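PDB 2WBN: terminase large subunit, which drives ATP-powered translocation of viral DNA into empty capsids and cuts the genome with its metal-dependent nuclease domain, the part in this crystal. Local coordinates for residues 38-42 / 43-47. Sequence-based numbering, arbitrary orientation.
Sequences GIITD and AEVAR
T41 and E44 close a capping box at the start of helix 42-47, the short surface helix after strand 33-35. In one direction T41 OG1, the N-cap oxygen, accepts from E44 N at 3.2 Å; with chi1 at 62° the hydroxyl sits between its own backbone N and carbonyl carbon. In return E44 OE2 takes T41 N at 2.8 Å in a nearly straight bond (170°) that meets OE2 obliquely, 41° out of the carboxylate plane. E44, extended beyond CG, passes T41 at about a right angle, its CG 3.1 Å from T41 OG1. Backbone bonds start the helix: V45 N to T41 O (3.1 Å) and A46 N to D42 O (3.0 Å). A water donates to I39 O and, at 2.6 Å, to E44 OE1, tying this second carboxylate oxygen to the loop. The apolar share is small: I40 CG2 packs on V45 CG2 at 3.6 Å. R159 forms a salt bridge with D42 OD1 and a hydrogen bond with I40 O, while D156 accepts from G38 N and I40 N. With OE2 on T41 N and OE1 on the water, both E44 oxygens are engaged, and the negative carboxylate beside the helix N-terminus is probably stabilised by the helix dipole.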
ATOM      1  N   GLY A  38     -16.147   8.293  -6.420  1.00 46.72           N
ATOM      2  CA  GLY A  38     -17.180   8.371  -5.405  1.00 46.90           C
ATOM      3  C   GLY A  38     -17.598   7.083  -4.723  1.00 46.58           C
ATOM      4  O   GLY A  38     -18.478   7.116  -3.892  1.00 45.52           O
ATOM      5  N   ILE A  39     -16.975   5.951  -5.047  1.00 46.13           N
ATOM      6  CA  ILE A  39     -17.405   4.657  -4.510  1.00 46.30           C
ATOM      7  C   ILE A  39     -17.208   4.545  -2.984  1.00 46.81           C
ATOM      8  O   ILE A  39     -17.854   3.723  -2.339  1.00 45.72           O
ATOM      9  CB  ILE A  39     -16.675   3.488  -5.245  1.00 47.03           C
ATOM     10  CG1 ILE A  39     -17.443   2.174  -5.120  1.00 47.91           C
ATOM     11  CG2 ILE A  39     -15.208   3.360  -4.758  1.00 44.92           C
ATOM     12  CD1 ILE A  39     -16.860   1.073  -6.023  1.00 49.56           C
ATOM     13  N   ILE A  40     -16.321   5.361  -2.409  1.00 46.30           N
ATOM     14  CA  ILE A  40     -16.176   5.431  -0.947  1.00 47.19           C
ATOM     15  C   ILE A  40     -16.650   6.808  -0.473  1.00 47.38           C
ATOM     16  O   ILE A  40     -16.099   7.821  -0.894  1.00 47.37           O
ATOM     17  CB  ILE A  40     -14.715   5.189  -0.495  1.00 47.02           C
ATOM     18  CG1 ILE A  40     -14.276   3.762  -0.863  1.00 47.73           C
ATOM     19  CG2 ILE A  40     -14.580   5.410   1.009  1.00 47.44           C
ATOM     20  CD1 ILE A  40     -12.778   3.537  -0.889  1.00 45.00           C
ATOM     21  N   THR A  41     -17.682   6.842   0.378  1.00 48.12           N
ATOM     22  CA  THR A  41     -18.240   8.113   0.875  1.00 48.10           C
ATOM     23  C   THR A  41     -17.486   8.632   2.102  1.00 49.07           C
ATOM     24  O   THR A  41     -16.774   7.897   2.805  1.00 48.87           O
ATOM     25  CB  THR A  41     -19.746   8.007   1.256  1.00 48.21           C
ATOM     26  OG1 THR A  41     -19.902   7.057   2.312  1.00 46.89           O
ATOM     27  CG2 THR A  41     -20.622   7.603   0.053  1.00 47.23           C
ATOM     28  N   ASP A  42     -17.647   9.922   2.353  1.00 49.97           N
ATOM     29  CA  ASP A  42     -17.101  10.546   3.554  1.00 50.88           C
ATOM     30  C   ASP A  42     -17.598   9.846   4.829  1.00 50.96           C
ATOM     31  O   ASP A  42     -16.831   9.633   5.773  1.00 51.26           O
ATOM     32  CB  ASP A  42     -17.504  12.021   3.580  1.00 51.35           C
ATOM     33  CG  ASP A  42     -16.571  12.906   2.767  1.00 52.46           C
ATOM     34  OD1 ASP A  42     -15.645  12.401   2.079  1.00 53.32           O
ATOM     35  OD2 ASP A  42     -16.783  14.138   2.815  1.00 55.65           O
ATOM     36  N   ALA A  43     -18.870   9.462   4.823  1.00 51.38           N
ATOM     37  CA  ALA A  43     -19.499   8.786   5.955  1.00 51.64           C
ATOM     38  C   ALA A  43     -18.847   7.442   6.217  1.00 51.84           C
ATOM     39  O   ALA A  43     -18.632   7.071   7.369  1.00 51.62           O
ATOM     40  CB  ALA A  43     -20.989   8.616   5.704  1.00 52.02           C
ATOM     41  N   GLU A  44     -18.523   6.722   5.147  1.00 51.99           N
ATOM     42  CA  GLU A  44     -17.840   5.443   5.258  1.00 52.57           C
ATOM     43  C   GLU A  44     -16.448   5.587   5.859  1.00 52.28           C
ATOM     44  O   GLU A  44     -16.073   4.819   6.737  1.00 52.18           O
ATOM     45  CB  GLU A  44     -17.697   4.786   3.889  1.00 53.01           C
ATOM     46  CG  GLU A  44     -18.975   4.263   3.288  1.00 55.56           C
ATOM     47  CD  GLU A  44     -18.691   3.614   1.962  1.00 58.90           C
ATOM     48  OE1 GLU A  44     -18.274   2.434   1.962  1.00 62.29           O
ATOM     49  OE2 GLU A  44     -18.821   4.302   0.929  1.00 59.76           O
ATOM     50  N   VAL A  45     -15.683   6.554   5.361  1.00 52.24           N
ATOM     51  CA  VAL A  45     -14.344   6.823   5.876  1.00 52.04           C
ATOM     52  C   VAL A  45     -14.453   7.160   7.354  1.00 52.33           C
ATOM     53  O   VAL A  45     -13.605   6.782   8.139  1.00 52.82           O
ATOM     54  CB  VAL A  45     -13.645   7.978   5.111  1.00 51.92           C
ATOM     55  CG1 VAL A  45     -12.356   8.402   5.816  1.00 51.53           C
ATOM     56  CG2 VAL A  45     -13.362   7.566   3.654  1.00 51.34           C
ATOM     57  N   ALA A  46     -15.522   7.847   7.734  1.00 53.17           N
ATOM     58  CA  ALA A  46     -15.754   8.158   9.138  1.00 53.27           C
ATOM     59  C   ALA A  46     -15.887   6.898  10.024  1.00 53.81           C
ATOM     60  O   ALA A  46     -15.425   6.915  11.154  1.00 53.99           O
ATOM     61  CB  ALA A  46     -16.962   9.044   9.276  1.00 53.53           C
ATOM     62  N   ARG A  47     -16.484   5.817   9.506  1.00 54.33           N
ATOM     63  CA  ARG A  47     -16.712   4.576  10.283  1.00 54.73           C
ATOM     64  C   ARG A  47     -15.566   3.575  10.259  1.00 54.69           C
ATOM     65  O   ARG A  47     -15.429   2.788  11.194  1.00 54.19           O
ATOM     66  CB  ARG A  47     -17.943   3.812   9.782  1.00 54.98           C
ATOM     67  CG  ARG A  47     -19.226   4.592   9.740  1.00 56.52           C
ATOM     68  CD  ARG A  47     -20.421   3.678   9.457  1.00 58.76           C
ATOM     69  NE  ARG A  47     -21.194   4.177   8.314  1.00 60.27           N
ATOM     70  CZ  ARG A  47     -21.163   3.679   7.078  1.00 60.70           C
ATOM     71  NH1 ARG A  47     -20.431   2.609   6.785  1.00 61.04           N
ATOM     72  NH2 ARG A  47     -21.900   4.246   6.123  1.00 61.81           N
TER
HETATM   73  O   HOH W   1     -17.320   1.732  -0.382  1.00 51.29           O